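Local coordinates for protein ethylbenzene dehydrogenase alpha-subunit (PDB 2IVF) that serves as the large molybdenum-bearing subunit of a molybdopterin oxidoreductase, holding two pterin dinucleotide cofactors, a molybdenum atom and an iron-sulfur cluster, at residues Ile170-Ile175 / Gly699-Ala704; Met235-Ser240 / Gly477-Ala482; Met639-Met644 / Phe920-Gln925. All blocks are in the same frame, centred on the assembly; numbering follows the deposited sequence.

Contact 1: residues Ile170-Ile175 / Gly699-Ala704; sequences IADSII and GERAAA
Ile175 and Arg701 meet where the short segments 170-175 and 699-704 of helices 163-181 and 687-704 cross at -63°, their axes 9.1 Å apart at closest. The tight part is apolar and small. Ile175 pushes the end of its longer branch at the other backbone: Ile175 CD1 stands 3.4 Å from Ala702 N and 3.9 Å from Ala702 CB. Its CG1 lies anti to the carbonyl carbon, and from there the branch runs out straight, carrying CD1 across the gap. Beside it Ala171 CB rests on the aliphatic stem of Arg701, 4.1 Å from Arg701 CG. Tyr720 adds to this side by touching both Ile175 and Ala702, while Val698, earlier on the second helix, packs on Ala171.

Toward the more exposed flank the contact becomes polar and looser. Arg701 bends at chi2 and chi3, which brings its guanidinium edge round to the carboxylate of Asp172. The straightest link is Arg701 NH2 to Asp172 OD2, 3.2 Å with an N-H...O angle of 154°, made on the syn lone pair of OD2 and close to the guanidinium plane. The other pairings are weak, consistent with the 78° between the carboxylate and guanidinium planes, far from a coplanar two-pronged bridge. The stronger partner of Asp172 is Arg705, just past the end of helix 687-704, whose NH1 makes a salt bridge to OD1. The whole is a helix-helix packing contact beside the mixed sheet that contains strands 602-606 and 631-636, with a salt bridge on its more exposed side.

Contact 2: residues Met235-Ser240 / Gly477-Ala482; sequences MHMGYS and GAFAWA
His236 and Trp481 join two irregular loops of the molybdopterin oxidoreductase fold, where an inverse gamma turn centred on His236 meets segment 477-482. His236 ND1 donates to Trp481 O, a bond of 2.8 Å at 160° that lies in the imidazole plane and comes in nearly along the C=O axis. The same ring forms an offset stack with the five-membered ring of the indole, centroids 4.6 Å apart and planes at 25°. The residue thus holds both the backbone and the side chain of Trp481. With Trp481 CG anti to the backbone N (chi1 -153°), the indole reaches His236 and also Met235, which runs alongside it, Met235 CG 3.8 Å from Trp481 CD1 and the sulfur at the ring edge, a Met-aromatic contact.

Next along the loops, Trp481 N donates to Met237 O at 3.0 Å, approaching from above the carbonyl plane. Met237 O also meets the edge of the Phe479 ring, 3.2 Å from Phe479 CD1. The backbones close to 3.9 Å between Gly238 CA and Ala480 CA, and Gly238 CA also makes a CA-H...O contact with Phe479 O.

Further out, Asn958 bonds to His236 NE2, and Phe446 and Tyr483 set their rings edge-to-face against Trp481, its nearest side-chain atom about 6 Å from the molybdenum atom. Tyr239 reaches strand 440-444, where its OH bonds to Ser442 O, and its ring edge passes Ala478, with Tyr239 CE1 3.7 Å from Ala478 N.

Contact 3: residues Met639-Met644 / Phe920-Gln925; sequences MSSSAM and FWDAHQ. With MD1 (phosphoric acid 4-(2-amino-4-oxo-3,4,5,6,-tetrahydro-pteridin-6-yl)-2-hydroxy-3,4-dimercapto-but-3-en-yl ester guanylate ester), chain N.
Two loops meet beside the MD1 pocket, each lending it a residue: one follows strand 631-636 of the molybdopterin oxidoreductase region, the other belongs to the dinucleotide-binding domain. Ser641, from the first loop, is where they meet. Ser641 OG bonds to Asp922 OD1 at 2.6 Å on the syn side of the carboxylate, while the amide N of Ala923 reaches the same oxygen from the anti side, both from one face of the carboxylate plane. Asn609 bonds to both partners, its ND2 to Asp922 OD1 and its OD1 to Ser641 OG. Arg638 forms a salt bridge with Asp922 OD2, so the buried acid is gripped at both oxygens; these partners would be expected to stabilise its negative charge.

The imidazole of His924 lies against Ser641, whose CB sits over the ring face 3.8 Å from its centroid, a CH-pi contact. With CG between the backbone N and the carbonyl carbon (chi1 56°), the ring is turned so that His924 NE2 can donate to Met639 O, 2.8 Å away at 164° and near the ring plane. Across the subunit boundary, Val102 of the beta-subunit packs on His924 and Met644.

Ser640 OG accepts from Ala643 N in an ST motif at 2.9 Å. MD1 is touched by both loops: Ser640 CB lies 3.4 Å from its O3', and Phe920, which Arg612 meets in a cation-pi contact, brings CZ to 3.2 Å from MD1 O11.

Contacts 2 and 3 both lie near the cofactors, whereas contact 1 lies farther out, its centre about 35 Å from the centre of the chain. Contact 2 approaches the molybdenum end through Trp481; contact 3 meets MD1 directly, at its pterin side through Phe920 and at its ribose through Ser640. Their centres are about 31 Å apart, with nearest atoms about 13 Å apart. Contact 1 comes within about 12 Å of contact 3 by nearest atoms, and strand 631-636, which leads into the loop of contact 3, also packs on helix 163-181 of contact 1. Along the sequence contact 2 is nested inside contact 1, while contacts 1 and 3 alternate.

Contact 1: residues Ile170-Ile175 / Gly699-Ala704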
loop_
_atom_site.group_PDB
_atom_site.type_symbol
_atom_site.label_atom_id
_atom_site.label_comp_id
_atom_site.label_asym_id
_atom_site.label_seq_id
_atom_site.Cartn_x
_atom_site.Cartn_y
_atom_site.Cartn_z
ATOM N N ILE A 170 -3.710 -26.222 -23.833
ATOM C CA ILE A 170 -4.193 -26.426 -22.488
ATOM C C ILE A 170 -5.212 -27.557 -22.445
ATOM O O ILE A 170 -5.151 -28.432 -21.567
ATOM C CB ILE A 170 -4.812 -25.148 -21.911
ATOM C CG1 ILE A 170 -3.723 -24.086 -21.746
ATOM C CG2 ILE A 170 -5.506 -25.476 -20.594
ATOM C CD1 ILE A 170 -4.241 -22.650 -21.564
ATOM N N ALA A 171 -6.148 -27.542 -23.384
ATOM C CA ALA A 171 -7.192 -28.553 -23.431
ATOM C C ALA A 171 -6.625 -29.927 -23.664
ATOM O O ALA A 171 -7.054 -30.911 -23.060
ATOM C CB ALA A 171 -8.156 -28.226 -24.547
ATOM N N ASP A 172 -5.687 -30.017 -24.592
ATOM C CA ASP A 172 -5.024 -31.297 -24.815
ATOM C C ASP A 172 -4.330 -31.806 -23.557
ATOM O O ASP A 172 -4.345 -33.016 -23.301
ATOM C CB ASP A 172 -4.022 -31.189 -25.944
ATOM C CG ASP A 172 -4.640 -31.414 -27.304
ATOM O OD1 ASP A 172 -5.713 -32.055 -27.437
ATOM O OD2 ASP A 172 -4.024 -30.933 -28.263
ATOM N N SER A 173 -3.679 -30.927 -22.801
ATOM C CA SER A 173 -2.985 -31.392 -21.588
ATOM C C SER A 173 -4.003 -31.882 -20.520
ATOM O O SER A 173 -3.769 -32.877 -19.810
ATOM C CB SER A 173 -2.079 -30.314 -21.027
ATOM O OG SER A 173 -2.862 -29.347 -20.342
ATOM N N ILE A 174 -5.146 -31.192 -20.430
ATOM C CA ILE A 174 -6.249 -31.625 -19.550
ATOM C C ILE A 174 -6.763 -33.021 -19.933
ATOM O O ILE A 174 -6.904 -33.925 -19.103
ATOM C CB ILE A 174 -7.404 -30.576 -19.551
ATOM C CG1 ILE A 174 -6.946 -29.273 -18.896
ATOM C CG2 ILE A 174 -8.628 -31.112 -18.845
ATOM C CD1 ILE A 174 -7.972 -28.114 -19.039
ATOM N N ILE A 175 -7.046 -33.181 -21.215
ATOM C CA ILE A 175 -7.449 -34.448 -21.770
ATOM C C ILE A 175 -6.408 -35.522 -21.510
ATOM O O ILE A 175 -6.742 -36.593 -21.022
ATOM C CB ILE A 175 -7.694 -34.324 -23.267
ATOM C CG1 ILE A 175 -8.904 -33.412 -23.512
ATOM C CG2 ILE A 175 -7.972 -35.669 -23.880
ATOM C CD1 ILE A 175 -9.136 -33.046 -24.943
ATOM N N GLY A 699 -13.835 -29.814 -25.054
ATOM C CA GLY A 699 -14.869 -30.526 -25.771
ATOM C C GLY A 699 -14.493 -30.800 -27.220
ATOM O O GLY A 699 -14.596 -31.931 -27.682
ATOM N N GLU A 700 -14.053 -29.766 -27.931
ATOM C CA GLU A 700 -13.762 -29.861 -29.371
ATOM C C GLU A 700 -12.574 -30.814 -29.604
ATOM O O GLU A 700 -12.634 -31.687 -30.462
ATOM C CB GLU A 700 -13.449 -28.472 -29.950
ATOM C CG GLU A 700 -14.682 -27.548 -30.099
ATOM C CD GLU A 700 -14.349 -26.138 -30.598
ATOM O OE1 GLU A 700 -13.148 -25.821 -30.768
ATOM O OE2 GLU A 700 -15.299 -25.337 -30.807
ATOM N N ARG A 701 -11.520 -30.635 -28.805
ATOM C CA ARG A 701 -10.306 -31.441 -28.913
ATOM C C ARG A 701 -10.614 -32.880 -28.542
ATOM O O ARG A 701 -10.179 -33.823 -29.229
ATOM C CB ARG A 701 -9.181 -30.869 -28.038
ATOM C CG ARG A 701 -8.716 -29.421 -28.430
ATOM C CD ARG A 701 -8.155 -29.389 -29.837
ATOM N NE ARG A 701 -7.044 -30.327 -29.857
ATOM C CZ ARG A 701 -6.776 -31.188 -30.827
ATOM N NH1 ARG A 701 -7.510 -31.261 -31.936
ATOM N NH2 ARG A 701 -5.756 -32.013 -30.671
ATOM N N ALA A 702 -11.419 -33.071 -27.506
ATOM C CA ALA A 702 -11.814 -34.427 -27.138
ATOM C C ALA A 702 -12.524 -35.047 -28.313
ATOM O O ALA A 702 -12.247 -36.200 -28.692
ATOM C CB ALA A 702 -12.695 -34.428 -25.921
ATOM N N ALA A 703 -13.427 -34.276 -28.923
ATOM C CA ALA A 703 -14.225 -34.820 -30.035
ATOM C C ALA A 703 -13.332 -35.213 -31.220
ATOM O O ALA A 703 -13.463 -36.300 -31.782
ATOM C CB ALA A 703 -15.305 -33.790 -30.473
ATOM N N ALA A 704 -12.424 -34.316 -31.593
ATOM C CA ALA A 704 -11.480 -34.566 -32.686
ATOM C C ALA A 704 -10.591 -35.778 -32.396
ATOM O O ALA A 704 -10.182 -36.480 -33.314
ATOM C CB ALA A 704 -10.620 -33.326 -32.928
#

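Contact 2: residues Met235-Ser240 / Gly477-Ala482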
loop_
_atom_site.group_PDB
_atom_site.type_symbol
_atom_site.label_atom_id
_atom_site.label_comp_id
_atom_site.label_asym_id
_atom_site.label_seq_id
_atom_site.Cartn_x
_atom_site.Cartn_y
_atom_site.Cartn_z
ATOM N N MET A 235 -15.186 -18.594 13.016
ATOM C CA MET A 235 -14.292 -17.476 12.841
ATOM C C MET A 235 -14.847 -16.401 11.948
ATOM O O MET A 235 -14.259 -15.359 11.853
ATOM C CB MET A 235 -12.909 -17.921 12.343
ATOM C CG MET A 235 -12.852 -18.439 10.953
ATOM S SD MET A 235 -11.162 -18.978 10.471
ATOM C CE MET A 235 -11.199 -20.656 11.071
ATOM N N HIS A 236 -15.968 -16.664 11.298
ATOM C CA HIS A 236 -16.490 -15.740 10.331
ATOM C C HIS A 236 -17.331 -14.674 11.019
ATOM O O HIS A 236 -18.538 -14.598 10.827
ATOM C CB HIS A 236 -17.242 -16.479 9.257
ATOM C CG HIS A 236 -16.339 -17.035 8.219
ATOM N ND1 HIS A 236 -15.416 -16.252 7.561
ATOM C CD2 HIS A 236 -16.176 -18.293 7.753
ATOM C CE1 HIS A 236 -14.725 -17.009 6.724
ATOM N NE2 HIS A 236 -15.170 -18.250 6.816
ATOM N N MET A 237 -16.661 -13.866 11.828
ATOM C CA MET A 237 -17.302 -12.812 12.621
ATOM C C MET A 237 -16.562 -11.567 12.245
ATOM O O MET A 237 -15.376 -11.636 11.955
ATOM C CB MET A 237 -17.145 -13.071 14.097
ATOM C CG MET A 237 -17.674 -14.452 14.528
ATOM S SD MET A 237 -17.345 -14.684 16.277
ATOM C CE MET A 237 -15.604 -15.101 16.220
ATOM N N GLY A 238 -17.246 -10.425 12.248
ATOM C CA GLY A 238 -16.564 -9.192 12.015
ATOM C C GLY A 238 -17.263 -7.952 12.520
ATOM O O GLY A 238 -18.385 -7.994 13.001
ATOM N N TYR A 239 -16.578 -6.820 12.365
ATOM C CA TYR A 239 -17.198 -5.560 12.598
ATOM C C TYR A 239 -16.881 -4.660 11.435
ATOM O O TYR A 239 -15.989 -4.953 10.624
ATOM C CB TYR A 239 -16.716 -4.964 13.924
ATOM C CG TYR A 239 -15.208 -4.773 14.085
ATOM C CD1 TYR A 239 -14.435 -5.701 14.714
ATOM C CD2 TYR A 239 -14.593 -3.605 13.688
ATOM C CE1 TYR A 239 -13.103 -5.502 14.926
ATOM C CE2 TYR A 239 -13.261 -3.385 13.884
ATOM C CZ TYR A 239 -12.498 -4.329 14.498
ATOM O OH TYR A 239 -11.126 -4.110 14.701
ATOM N N SER A 240 -17.645 -3.572 11.338
ATOM C CA SER A 240 -17.373 -2.543 10.371
ATOM C C SER A 240 -16.465 -1.509 11.055
ATOM O O SER A 240 -16.524 -1.347 12.266
ATOM C CB SER A 240 -18.649 -1.884 9.869
ATOM O OG SER A 240 -19.472 -1.325 10.916
ATOM N N GLY A 477 -15.311 -6.726 19.221
ATOM C CA GLY A 477 -14.919 -7.360 18.006
ATOM C C GLY A 477 -13.428 -7.639 18.014
ATOM O O GLY A 477 -12.668 -7.170 18.928
ATOM N N ALA A 478 -13.021 -8.474 17.063
ATOM C CA ALA A 478 -11.608 -8.903 17.014
ATOM C C ALA A 478 -10.966 -8.821 15.634
ATOM O O ALA A 478 -9.795 -8.911 15.540
ATOM C CB ALA A 478 -11.442 -10.318 17.608
ATOM N N PHE A 479 -11.759 -8.730 14.570
ATOM C CA PHE A 479 -11.313 -8.804 13.208
ATOM C C PHE A 479 -12.513 -8.538 12.292
ATOM O O PHE A 479 -13.610 -8.260 12.772
ATOM C CB PHE A 479 -10.596 -10.128 12.876
ATOM C CG PHE A 479 -11.200 -11.363 13.515
ATOM C CD1 PHE A 479 -12.433 -11.870 13.118
ATOM C CD2 PHE A 479 -10.481 -12.064 14.473
ATOM C CE1 PHE A 479 -12.932 -13.025 13.693
ATOM C CE2 PHE A 479 -10.975 -13.219 15.039
ATOM C CZ PHE A 479 -12.202 -13.691 14.666
ATOM N N ALA A 480 -12.308 -8.618 10.977
ATOM C CA ALA A 480 -13.352 -8.363 10.012
ATOM C C ALA A 480 -13.431 -9.535 9.044
ATOM O O ALA A 480 -13.001 -9.434 7.907
ATOM C CB ALA A 480 -13.063 -7.101 9.273
ATOM N N TRP A 481 -14.030 -10.629 9.490
ATOM C CA TRP A 481 -14.001 -11.867 8.735
ATOM C C TRP A 481 -15.405 -12.410 8.502
ATOM O O TRP A 481 -15.580 -13.578 8.268
ATOM C CB TRP A 481 -13.153 -12.838 9.542
ATOM C CG TRP A 481 -12.465 -13.883 8.780
ATOM C CD1 TRP A 481 -12.391 -15.206 9.099
ATOM C CD2 TRP A 481 -11.711 -13.718 7.583
ATOM N NE1 TRP A 481 -11.644 -15.878 8.165
ATOM C CE2 TRP A 481 -11.218 -14.981 7.224
ATOM C CE3 TRP A 481 -11.402 -12.628 6.781
ATOM C CZ2 TRP A 481 -10.463 -15.176 6.106
ATOM C CZ3 TRP A 481 -10.627 -12.829 5.668
ATOM C CH2 TRP A 481 -10.168 -14.087 5.340
ATOM N N ALA A 482 -16.411 -11.565 8.661
ATOM C CA ALA A 482 -17.779 -11.877 8.267
ATOM C C ALA A 482 -17.990 -11.285 6.874
ATOM O O ALA A 482 -17.728 -10.117 6.646
ATOM C CB ALA A 482 -18.754 -11.282 9.251
#

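Contact 3: residues Met639-Met644 / Phe920-Gln925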
loop_
_atom_site.group_PDB
_atom_site.type_symbol
_atom_site.label_atom_id
_atom_site.label_comp_id
_atom_site.label_asym_id
_atom_site.label_seq_id
_atom_site.Cartn_x
_atom_site.Cartn_y
_atom_site.Cartn_z
ATOM N N MET A 639 3.092 -10.161 -15.771
ATOM C CA MET A 639 4.131 -11.186 -15.810
ATOM C C MET A 639 4.671 -11.405 -14.399
ATOM O O MET A 639 5.669 -10.802 -13.969
ATOM C CB MET A 639 5.235 -10.881 -16.806
ATOM C CG MET A 639 6.214 -12.012 -16.903
ATOM S SD MET A 639 5.492 -13.524 -17.581
ATOM C CE MET A 639 5.393 -13.167 -19.321
ATOM N N SER A 640 3.943 -12.237 -13.656
ATOM C CA SER A 640 4.334 -12.604 -12.296
ATOM C C SER A 640 5.542 -13.496 -12.339
ATOM O O SER A 640 5.853 -14.071 -13.360
ATOM C CB SER A 640 3.187 -13.338 -11.581
ATOM O OG SER A 640 2.984 -14.619 -12.113
ATOM N N SER A 641 6.217 -13.610 -11.201
ATOM C CA SER A 641 7.345 -14.488 -11.101
ATOM C C SER A 641 6.938 -15.911 -11.405
ATOM O O SER A 641 7.709 -16.655 -12.042
ATOM C CB SER A 641 7.986 -14.383 -9.711
ATOM O OG SER A 641 7.095 -14.793 -8.724
ATOM N N SER A 642 5.727 -16.309 -10.990
ATOM C CA SER A 642 5.275 -17.693 -11.268
ATOM C C SER A 642 4.910 -17.937 -12.732
ATOM O O SER A 642 5.158 -19.032 -13.260
ATOM C CB SER A 642 4.122 -18.128 -10.337
ATOM O OG SER A 642 4.476 -17.893 -8.982
ATOM N N ALA A 643 4.302 -16.939 -13.369
ATOM C CA ALA A 643 3.990 -16.977 -14.799
ATOM C C ALA A 643 5.233 -17.149 -15.648
ATOM O O ALA A 643 5.175 -17.721 -16.730
ATOM C CB ALA A 643 3.202 -15.685 -15.231
ATOM N N MET A 644 6.373 -16.652 -15.160
ATOM C CA MET A 644 7.642 -16.843 -15.853
ATOM C C MET A 644 8.015 -18.303 -16.009
ATOM O O MET A 644 8.818 -18.647 -16.865
ATOM C CB MET A 644 8.745 -16.031 -15.179
ATOM C CG MET A 644 8.582 -14.527 -15.476
ATOM S SD MET A 644 8.890 -14.161 -17.214
ATOM C CE MET A 644 10.661 -14.490 -17.380
ATOM N N PHE A 920 6.261 -8.425 1.918
ATOM C CA PHE A 920 6.634 -9.303 0.811
ATOM C C PHE A 920 6.821 -8.625 -0.515
ATOM O O PHE A 920 6.311 -7.520 -0.755
ATOM C CB PHE A 920 5.729 -10.532 0.701
ATOM C CG PHE A 920 4.306 -10.250 0.353
ATOM C CD1 PHE A 920 3.968 -9.849 -0.916
ATOM C CD2 PHE A 920 3.300 -10.466 1.272
ATOM C CE1 PHE A 920 2.664 -9.640 -1.257
ATOM C CE2 PHE A 920 1.963 -10.255 0.930
ATOM C CZ PHE A 920 1.650 -9.880 -0.320
ATOM N N TRP A 921 7.568 -9.304 -1.385
ATOM C CA TRP A 921 7.905 -8.823 -2.713
ATOM C C TRP A 921 7.707 -9.976 -3.686
ATOM O O TRP A 921 7.705 -11.162 -3.272
ATOM C CB TRP A 921 9.380 -8.384 -2.747
ATOM C CG TRP A 921 9.643 -7.268 -1.769
ATOM C CD1 TRP A 921 10.159 -7.388 -0.518
ATOM C CD2 TRP A 921 9.326 -5.888 -1.946
ATOM N NE1 TRP A 921 10.252 -6.142 0.095
ATOM C CE2 TRP A 921 9.750 -5.203 -0.770
ATOM C CE3 TRP A 921 8.818 -5.149 -3.008
ATOM C CZ2 TRP A 921 9.586 -3.835 -0.601
ATOM C CZ3 TRP A 921 8.659 -3.807 -2.843
ATOM C CH2 TRP A 921 9.029 -3.155 -1.657
ATOM N N ASP A 922 7.548 -9.664 -4.969
ATOM C CA ASP A 922 7.437 -10.738 -5.939
ATOM C C ASP A 922 8.800 -11.330 -6.126
ATOM O O ASP A 922 9.796 -10.628 -6.018
ATOM C CB ASP A 922 6.864 -10.217 -7.253
ATOM C CG ASP A 922 6.175 -11.291 -8.074
ATOM O OD1 ASP A 922 6.335 -12.518 -7.809
ATOM O OD2 ASP A 922 5.514 -10.852 -9.053
ATOM N N ALA A 923 8.858 -12.625 -6.432
ATOM C CA ALA A 923 10.133 -13.356 -6.454
ATOM C C ALA A 923 11.168 -12.857 -7.467
ATOM O O ALA A 923 12.368 -12.877 -7.179
ATOM C CB ALA A 923 9.908 -14.830 -6.620
ATOM N N HIS A 924 10.720 -12.385 -8.636
ATOM C CA HIS A 924 11.660 -11.925 -9.662
ATOM C C HIS A 924 12.108 -10.473 -9.428
ATOM O O HIS A 924 12.752 -9.822 -10.302
ATOM C CB HIS A 924 11.141 -12.186 -11.079
ATOM C CG HIS A 924 9.802 -11.590 -11.389
ATOM N ND1 HIS A 924 9.010 -10.971 -10.444
ATOM C CD2 HIS A 924 9.099 -11.566 -12.547
ATOM C CE1 HIS A 924 7.892 -10.567 -11.017
ATOM N NE2 HIS A 924 7.922 -10.911 -12.290
ATOM N N GLN A 925 11.776 -9.943 -8.248
ATOM C CA GLN A 925 12.391 -8.696 -7.770
ATOM C C GLN A 925 13.682 -8.936 -6.980
ATOM O O GLN A 925 14.370 -7.978 -6.564
ATOM C CB GLN A 925 11.434 -7.919 -6.873
ATOM C CG GLN A 925 10.120 -7.556 -7.523
ATOM C CD GLN A 925 9.281 -6.688 -6.628
ATOM O OE1 GLN A 925 8.324 -7.170 -5.964
ATOM N NE2 GLN A 925 9.611 -5.409 -6.599
HETATM P PB MD1 N . -1.265 -14.238 -4.239
HETATM O O3B MD1 N . -0.792 -12.802 -4.704
HETATM O O1B MD1 N . -2.745 -14.270 -4.360
HETATM O O2B MD1 N . -0.399 -15.322 -4.755
HETATM O O3A MD1 N . -0.934 -14.177 -2.689
HETATM C C10 MD1 N . -1.879 -13.708 -1.704
HETATM C C11 MD1 N . -1.072 -13.659 -0.416
HETATM O O11 MD1 N . -0.284 -12.427 -0.547
HETATM C C12 MD1 N . -1.988 -13.514 0.770
HETATM S S12 MD1 N . -3.617 -13.024 0.599
HETATM C C13 MD1 N . -1.529 -13.704 2.049
HETATM S S13 MD1 N . -2.515 -13.496 3.403
HETATM C C14 MD1 N . -0.142 -14.132 2.345
HETATM N N15 MD1 N . 0.683 -13.277 3.129
HETATM C C16 MD1 N . 2.010 -13.554 3.329
HETATM C C15 MD1 N . 2.704 -12.738 4.203
HETATM O O14 MD1 N . 2.141 -11.784 4.803
HETATM N N17 MD1 N . 4.031 -13.007 4.300
HETATM C C17 MD1 N . 4.620 -14.076 3.624
HETATM N N16 MD1 N . 5.919 -14.259 3.816
HETATM N N18 MD1 N . 3.902 -14.877 2.820
HETATM C C20 MD1 N . 2.617 -14.629 2.677
HETATM N N8 MD1 N . 1.875 -15.466 1.906
HETATM C C7 MD1 N . 0.483 -15.282 1.595
HETATM P PA MD1 N . 0.045 -12.276 -5.974
HETATM O O1A MD1 N . -0.354 -10.844 -6.130
HETATM O O2A MD1 N . 1.476 -12.556 -5.720
HETATM O "O5'" MD1 N . -0.436 -13.124 -7.216
HETATM C "C5'" MD1 N . -1.746 -12.849 -7.698
HETATM C "C4'" MD1 N . -1.701 -12.636 -9.155
HETATM O "O4'" MD1 N . -3.021 -12.211 -9.472
HETATM C "C1'" MD1 N . -2.857 -11.370 -10.614
HETATM N N9 MD1 N . -4.000 -10.488 -10.887
HETATM C C4 MD1 N . -4.863 -10.704 -11.869
HETATM N N3 MD1 N . -4.914 -11.717 -12.766
HETATM C C2 MD1 N . -5.887 -11.756 -13.676
HETATM N N2 MD1 N . -5.957 -12.778 -14.571
HETATM N N1 MD1 N . -6.774 -10.699 -13.726
HETATM C C6 MD1 N . -6.778 -9.640 -12.850
HETATM O O6 MD1 N . -7.659 -8.786 -12.939
HETATM C C5 MD1 N . -5.780 -9.640 -11.863
HETATM N N7 MD1 N . -5.434 -8.814 -10.881
HETATM C C8 MD1 N . -4.360 -9.347 -10.291
HETATM C "C2'" MD1 N . -1.628 -10.524 -10.297
HETATM O "O2'" MD1 N . -0.962 -10.001 -11.473
HETATM C "C3'" MD1 N . -0.753 -11.470 -9.461
HETATM O "O3'" MD1 N . 0.395 -11.952 -10.207
#